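Long-range contact in putative phosphatase (Bacteroides thetaiotaomicron, PDB 3KYA), which is a putative phosphatase that binds zinc ions and joins an IPT/TIG domain to a ring of antiparallel beta-sheets resembling a beta-propeller: residues C111-W122 and E131-D140. Sequence-based numbering, arbitrary orientation.
With EDO (1,2-ethanediol), chain J.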
ATOM      1  N   CYS A 111     -26.785  17.568  -1.766  1.00 12.86           N
ATOM      2  CA  CYS A 111     -28.051  18.133  -1.293  1.00 13.39           C
ATOM      3  C   CYS A 111     -28.316  17.727   0.132  1.00 13.31           C
ATOM      4  O   CYS A 111     -27.659  16.819   0.656  1.00 13.85           O
ATOM      5  CB  CYS A 111     -29.209  17.699  -2.190  1.00 13.06           C
ATOM      6  SG  CYS A 111     -29.446  15.924  -2.300  1.00 14.92           S
ATOM      7  N   GLY A 112     -29.287  18.392   0.751  1.00 13.39           N
ATOM      8  CA  GLY A 112     -29.588  18.173   2.157  1.00 13.27           C
ATOM      9  C   GLY A 112     -28.790  19.148   3.005  1.00 13.21           C
ATOM     10  O   GLY A 112     -27.794  19.723   2.549  1.00 12.79           O
ATOM     11  N   TYR A 113     -29.260  19.373   4.227  1.00 13.95           N
ATOM     12  CA  TYR A 113     -28.572  20.229   5.185  1.00 14.13           C
ATOM     13  C   TYR A 113     -29.106  19.989   6.584  1.00 14.67           C
ATOM     14  O   TYR A 113     -30.174  19.398   6.777  1.00 13.69           O
ATOM     15  CB  TYR A 113     -28.697  21.715   4.840  1.00 14.35           C
ATOM     16  CG  TYR A 113     -30.072  22.313   5.030  1.00 14.37           C
ATOM     17  CD1 TYR A 113     -31.065  22.146   4.067  1.00 15.55           C
ATOM     18  CD2 TYR A 113     -30.370  23.073   6.150  1.00 15.73           C
ATOM     19  CE1 TYR A 113     -32.331  22.710   4.231  1.00 15.31           C
ATOM     20  CE2 TYR A 113     -31.625  23.645   6.323  1.00 15.15           C
ATOM     21  CZ  TYR A 113     -32.602  23.457   5.362  1.00 15.22           C
ATOM     22  OH  TYR A 113     -33.845  24.020   5.523  1.00 13.61           O
ATOM     23  N   ARG A 114     -28.339  20.458   7.555  1.00 15.25           N
ATOM     24  CA  ARG A 114     -28.697  20.329   8.944  1.00 16.45           C
ATOM     25  C   ARG A 114     -28.356  21.665   9.585  1.00 17.49           C
ATOM     26  O   ARG A 114     -27.166  22.020   9.663  1.00 16.97           O
ATOM     27  CB  ARG A 114     -27.907  19.167   9.561  1.00 16.53           C
ATOM     28  CG  ARG A 114     -28.204  18.868  10.989  1.00 16.89           C
ATOM     29  CD  ARG A 114     -27.223  17.827  11.546  1.00 15.50           C
ATOM     30  NE  ARG A 114     -27.310  17.732  13.000  1.00 14.78           N
ATOM     31  CZ  ARG A 114     -27.623  16.651  13.705  1.00 15.74           C
ATOM     32  NH1 ARG A 114     -27.841  15.475  13.128  1.00 15.71           N
ATOM     33  NH2 ARG A 114     -27.659  16.736  15.034  1.00 17.53           N
ATOM     34  N   ASN A 115     -29.380  22.418  10.014  1.00 18.16           N
ATOM     35  CA  ASN A 115     -29.149  23.729  10.640  1.00 18.95           C
ATOM     36  C   ASN A 115     -28.708  23.570  12.104  1.00 19.50           C
ATOM     37  O   ASN A 115     -28.615  22.448  12.607  1.00 19.48           O
ATOM     38  CB  ASN A 115     -30.368  24.680  10.455  1.00 19.34           C
ATOM     39  CG  ASN A 115     -31.636  24.206  11.174  1.00 18.97           C
ATOM     40  OD1 ASN A 115     -31.580  23.554  12.212  1.00 18.40           O
ATOM     41  ND2 ASN A 115     -32.789  24.573  10.622  1.00 20.50           N
ATOM     42  N   ASN A 116     -28.413  24.675  12.787  1.00 19.91           N
ATOM     43  CA  ASN A 116     -27.914  24.593  14.173  1.00 20.39           C
ATOM     44  C   ASN A 116     -28.897  23.988  15.170  1.00 19.62           C
ATOM     45  O   ASN A 116     -28.471  23.428  16.180  1.00 19.39           O
ATOM     46  CB  ASN A 116     -27.413  25.957  14.682  1.00 21.10           C
ATOM     47  CG  ASN A 116     -28.431  27.049  14.502  1.00 23.95           C
ATOM     48  OD1 ASN A 116     -28.985  27.208  13.415  1.00 29.63           O
ATOM     49  ND2 ASN A 116     -28.676  27.823  15.556  1.00 27.29           N
ATOM     50  N   ARG A 117     -30.199  24.095  14.900  1.00 18.97           N
ATOM     51  CA  ARG A 117     -31.205  23.507  15.795  0.50 18.69           C
ATOM     52  C   ARG A 117     -31.621  22.110  15.316  1.00 18.18           C
ATOM     53  O   ARG A 117     -32.387  21.422  15.994  1.00 17.53           O
ATOM     54  CB  ARG A 117     -32.437  24.416  15.919  0.50 18.86           C
ATOM     55  CG  ARG A 117     -32.159  25.795  16.539  0.50 19.83           C
ATOM     56  CD  ARG A 117     -33.434  26.646  16.626  0.50 20.68           C
ATOM     57  NE  ARG A 117     -33.155  28.052  16.924  0.50 21.59           N
ATOM     58  CZ  ARG A 117     -33.119  29.023  16.013  0.50 22.78           C
ATOM     59  NH1 ARG A 117     -33.359  28.756  14.737  0.50 23.35           N
ATOM     60  NH2 ARG A 117     -32.853  30.269  16.380  0.50 23.58           N
ATOM     61  N   ASP A 118     -31.093  21.684  14.166  1.00 17.65           N
ATOM     62  CA  ASP A 118     -31.436  20.393  13.539  1.00 17.13           C
ATOM     63  C   ASP A 118     -32.958  20.291  13.431  1.00 17.00           C
ATOM     64  O   ASP A 118     -33.524  19.229  13.672  1.00 16.73           O
ATOM     65  CB  ASP A 118     -30.853  19.195  14.309  1.00 16.73           C
ATOM     66  CG  ASP A 118     -30.991  17.859  13.548  1.00 16.51           C
ATOM     67  OD1 ASP A 118     -31.203  17.875  12.318  1.00 13.46           O
ATOM     68  OD2 ASP A 118     -30.846  16.775  14.177  1.00 15.13           O
ATOM     69  N   ASP A 119     -33.617  21.394  13.047  1.00 17.18           N
ATOM     70  CA  ASP A 119     -35.089  21.405  12.954  1.00 17.15           C
ATOM     71  C   ASP A 119     -35.637  21.624  11.544  1.00 16.64           C
ATOM     72  O   ASP A 119     -36.818  21.910  11.392  1.00 16.46           O
ATOM     73  CB  ASP A 119     -35.696  22.420  13.954  1.00 17.57           C
ATOM     74  CG  ASP A 119     -35.381  23.876  13.621  1.00 18.79           C
ATOM     75  OD1 ASP A 119     -34.923  24.180  12.500  1.00 17.48           O
ATOM     76  OD2 ASP A 119     -35.608  24.737  14.505  1.00 20.51           O
ATOM     77  N   GLN A 120     -34.788  21.472  10.525  1.00 15.37           N
ATOM     78  CA  GLN A 120     -35.197  21.634   9.134  1.00 14.83           C
ATOM     79  C   GLN A 120     -36.209  20.583   8.661  1.00 14.63           C
ATOM     80  O   GLN A 120     -36.955  20.842   7.714  1.00 14.28           O
ATOM     81  CB  GLN A 120     -33.983  21.647   8.178  1.00 14.55           C
ATOM     82  CG  GLN A 120     -33.164  20.359   8.124  1.00 13.99           C
ATOM     83  CD  GLN A 120     -32.484  20.041   9.429  1.00 14.56           C
ATOM     84  OE1 GLN A 120     -32.037  20.943  10.139  1.00 12.18           O
ATOM     85  NE2 GLN A 120     -32.392  18.753   9.757  1.00 13.33           N
ATOM     86  N   GLY A 121     -36.209  19.409   9.288  1.00 14.75           N
ATOM     87  CA  GLY A 121     -37.155  18.340   8.957  1.00 14.57           C
ATOM     88  C   GLY A 121     -36.950  17.758   7.565  1.00 14.28           C
ATOM     89  O   GLY A 121     -35.816  17.635   7.090  1.00 13.97           O
ATOM     90  N   TRP A 122     -38.063  17.405   6.922  1.00 14.12           N
ATOM     91  CA  TRP A 122     -38.076  16.830   5.572  1.00 13.43           C
ATOM     92  C   TRP A 122     -38.857  17.736   4.637  1.00 13.80           C
ATOM     93  O   TRP A 122     -39.939  18.242   4.987  1.00 12.68           O
ATOM     94  CB  TRP A 122     -38.711  15.430   5.575  1.00 13.96           C
ATOM     95  CG  TRP A 122     -37.914  14.383   6.320  1.00 12.84           C
ATOM     96  CD1 TRP A 122     -37.584  14.392   7.652  1.00 14.20           C
ATOM     97  CD2 TRP A 122     -37.391  13.151   5.794  1.00 12.97           C
ATOM     98  NE1 TRP A 122     -36.860  13.267   7.971  1.00 14.92           N
ATOM     99  CE2 TRP A 122     -36.728  12.492   6.849  1.00 13.03           C
ATOM    100  CE3 TRP A 122     -37.401  12.552   4.530  1.00 13.34           C
ATOM    101  CZ2 TRP A 122     -36.101  11.262   6.684  1.00 13.02           C
ATOM    102  CZ3 TRP A 122     -36.778  11.338   4.372  1.00 12.50           C
ATOM    103  CH2 TRP A 122     -36.132  10.706   5.441  1.00 13.04           C
ATOM    104  N   GLU A 131     -32.955  28.158   2.889  1.00 24.71           N
ATOM    105  CA  GLU A 131     -33.564  27.230   3.832  1.00 25.27           C
ATOM    106  C   GLU A 131     -35.058  27.543   3.814  1.00 25.25           C
ATOM    107  O   GLU A 131     -35.443  28.709   3.735  1.00 25.75           O
ATOM    108  CB  GLU A 131     -32.931  27.371   5.223  1.00 25.88           C
ATOM    109  CG  GLU A 131     -31.406  27.119   5.229  1.00 27.67           C
ATOM    110  CD  GLU A 131     -30.788  27.043   6.630  1.00 30.46           C
ATOM    111  OE1 GLU A 131     -31.516  27.227   7.633  1.00 32.76           O
ATOM    112  OE2 GLU A 131     -29.563  26.780   6.719  1.00 32.28           O
ATOM    113  N   GLY A 132     -35.903  26.512   3.809  1.00 24.82           N
ATOM    114  CA  GLY A 132     -37.354  26.696   3.654  1.00 23.87           C
ATOM    115  C   GLY A 132     -37.788  26.334   2.247  1.00 23.38           C
ATOM    116  O   GLY A 132     -38.950  26.006   2.004  1.00 23.74           O
ATOM    117  N   VAL A 133     -36.848  26.396   1.304  1.00 22.35           N
ATOM    118  CA  VAL A 133     -37.103  26.020  -0.084  1.00 21.13           C
ATOM    119  C   VAL A 133     -36.264  24.801  -0.494  1.00 19.75           C
ATOM    120  O   VAL A 133     -36.818  23.810  -0.982  1.00 19.63           O
ATOM    121  CB  VAL A 133     -36.796  27.173  -1.051  1.00 21.39           C
ATOM    122  CG1 VAL A 133     -37.049  26.739  -2.498  1.00 21.38           C
ATOM    123  CG2 VAL A 133     -37.633  28.413  -0.696  1.00 21.87           C
ATOM    124  N   LYS A 134     -34.944  24.863  -0.294  1.00 18.46           N
ATOM    125  CA  LYS A 134     -34.096  23.743  -0.710  0.50 18.04           C
ATOM    126  C   LYS A 134     -34.469  22.474   0.063  1.00 17.54           C
ATOM    127  O   LYS A 134     -34.928  22.530   1.214  1.00 16.78           O
ATOM    128  CB  LYS A 134     -32.594  24.057  -0.623  0.50 18.24           C
ATOM    129  CG  LYS A 134     -32.003  24.282   0.751  0.50 18.72           C
ATOM    130  CD  LYS A 134     -30.475  24.371   0.658  0.50 18.75           C
ATOM    131  CE  LYS A 134     -29.839  24.833   1.968  0.50 19.35           C
ATOM    132  NZ  LYS A 134     -28.355  24.842   1.890  0.50 19.59           N
ATOM    133  N   CYS A 135     -34.281  21.329  -0.591  1.00 16.60           N
ATOM    134  CA  CYS A 135     -34.671  20.053  -0.021  1.00 15.62           C
ATOM    135  C   CYS A 135     -33.825  19.618   1.185  1.00 15.16           C
ATOM    136  O   CYS A 135     -32.672  20.031   1.364  1.00 15.31           O
ATOM    137  CB  CYS A 135     -34.658  18.965  -1.103  1.00 15.42           C
ATOM    138  SG  CYS A 135     -32.992  18.470  -1.649  1.00 14.42           S
ATOM    139  N   CYS A 136     -34.437  18.786   2.010  1.00 14.69           N
ATOM    140  CA  CYS A 136     -33.821  18.261   3.218  1.00 13.99           C
ATOM    141  C   CYS A 136     -34.587  17.026   3.698  1.00 13.50           C
ATOM    142  O   CYS A 136     -35.685  16.740   3.221  1.00 13.39           O
ATOM    143  CB  CYS A 136     -33.768  19.331   4.309  1.00 14.15           C
ATOM    144  SG  CYS A 136     -35.387  20.116   4.711  1.00 14.82           S
ATOM    145  N   GLY A 137     -33.981  16.288   4.623  1.00 12.53           N
ATOM    146  CA  GLY A 137     -34.579  15.082   5.191  1.00 13.08           C
ATOM    147  C   GLY A 137     -33.435  14.141   5.508  1.00 12.88           C
ATOM    148  O   GLY A 137     -32.639  14.424   6.416  1.00 12.73           O
ATOM    149  N   PHE A 138     -33.379  13.035   4.772  1.00 13.07           N
ATOM    150  CA  PHE A 138     -32.261  12.064   4.801  1.00 13.17           C
ATOM    151  C   PHE A 138     -31.771  11.586   6.174  1.00 13.84           C
ATOM    152  O   PHE A 138     -30.611  11.171   6.283  1.00 14.25           O
ATOM    153  CB  PHE A 138     -31.042  12.703   4.096  1.00 13.54           C
ATOM    154  CG  PHE A 138     -31.334  13.244   2.721  1.00 13.60           C
ATOM    155  CD1 PHE A 138     -31.532  12.380   1.657  1.00 14.53           C
ATOM    156  CD2 PHE A 138     -31.401  14.616   2.490  1.00 12.95           C
ATOM    157  CE1 PHE A 138     -31.806  12.860   0.392  1.00 14.08           C
ATOM    158  CE2 PHE A 138     -31.670  15.118   1.202  1.00 13.54           C
ATOM    159  CZ  PHE A 138     -31.870  14.240   0.161  1.00 12.88           C
ATOM    160  N   SER A 139     -32.651  11.548   7.173  1.00 13.49           N
ATOM    161  CA  SER A 139     -32.213  11.325   8.563  1.00 13.88           C
ATOM    162  C   SER A 139     -32.251   9.896   9.093  1.00 13.89           C
ATOM    163  O   SER A 139     -31.589   9.590  10.094  1.00 14.17           O
ATOM    164  CB  SER A 139     -33.000  12.260   9.488  1.00 13.84           C
ATOM    165  OG  SER A 139     -34.392  12.013   9.440  1.00 13.83           O
ATOM    166  N   ASP A 140     -32.996   9.021   8.432  1.00 13.54           N
ATOM    167  CA  ASP A 140     -33.033   7.618   8.825  1.00 13.38           C
ATOM    168  C   ASP A 140     -31.938   6.868   8.087  1.00 13.39           C
ATOM    169  O   ASP A 140     -31.461   7.331   7.048  1.00 12.64           O
ATOM    170  CB  ASP A 140     -34.389   7.027   8.500  1.00 13.10           C
ATOM    171  CG  ASP A 140     -35.503   7.715   9.254  1.00 14.69           C
ATOM    172  OD1 ASP A 140     -35.440   7.783  10.509  1.00 15.17           O
ATOM    173  OD2 ASP A 140     -36.436   8.191   8.589  1.00 17.05           O
TER
HETATM  174  C1  EDO J   9     -26.745  22.439  -1.773  1.00 55.03           C
HETATM  175  O1  EDO J   9     -25.672  22.651  -2.700  1.00 54.49           O
HETATM  176  C2  EDO J   9     -26.237  21.651  -0.566  1.00 55.48           C
HETATM  177  O2  EDO J   9     -27.023  21.942   0.600  1.00 55.19           O
HETATM  178  O   HOH W   1     -30.545  20.747  -0.180  1.00 14.67           O
HETATM  179  O   HOH W   2     -31.360  17.367   5.293  1.00 11.78           O
HETATM  180  O   HOH W   3     -35.813  23.794   3.520  1.00 17.81           O
HETATM  181  O   HOH W   4     -34.315  25.405   7.773  1.00 21.42           O
HETATM  182  O   HOH W   5     -33.559  16.414   8.194  1.00 13.33           O
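Gly-112 and Cys-136 bring their CA atoms to 4.4 Å, and Trp-122 and Gly-137 lie closer still. The loop holding 111-122 passes from strand 105-110 of one sheet to strand 125-126 of the next in a propeller-like ring; the loop holding 131-140 joins strand 125-126 to strand 141-147, the two outer strands of that second sheet. Waters join the backbones: one bridges Gly-112 N and Cys-135 O, another Tyr-113 N and Gly-137 N. A type I turn from Asn-115 to Asp-118 shapes the first loop. The Tyr-113 ring sits in a bend of the second. Lys-134 CE lies over one face, 4.1 Å from the ring centroid, in a CH-pi contact, while Glu-131 CD approaches Tyr-113 CE2 obliquely at 3.5 Å. Two waters meet Tyr-113 OH in the ring plane. Gly-137 CA packs over the five-membered ring of Trp-122, 3.6 Å from its centroid. His-161, seen as a zinc ligand, stacks on Trp-122. An alanine in place of Trp-122 would probably leave Gly-137 without its aromatic cover and Ser-139 OG without its indole donor. Trp-122 CG is anti to the carbonyl carbon (chi1 -67°), which lays the indole against Gly-137, and NE1 gives Ser-139 OG a weak, bent hydrogen bond of 3.1 Å at the ring edge.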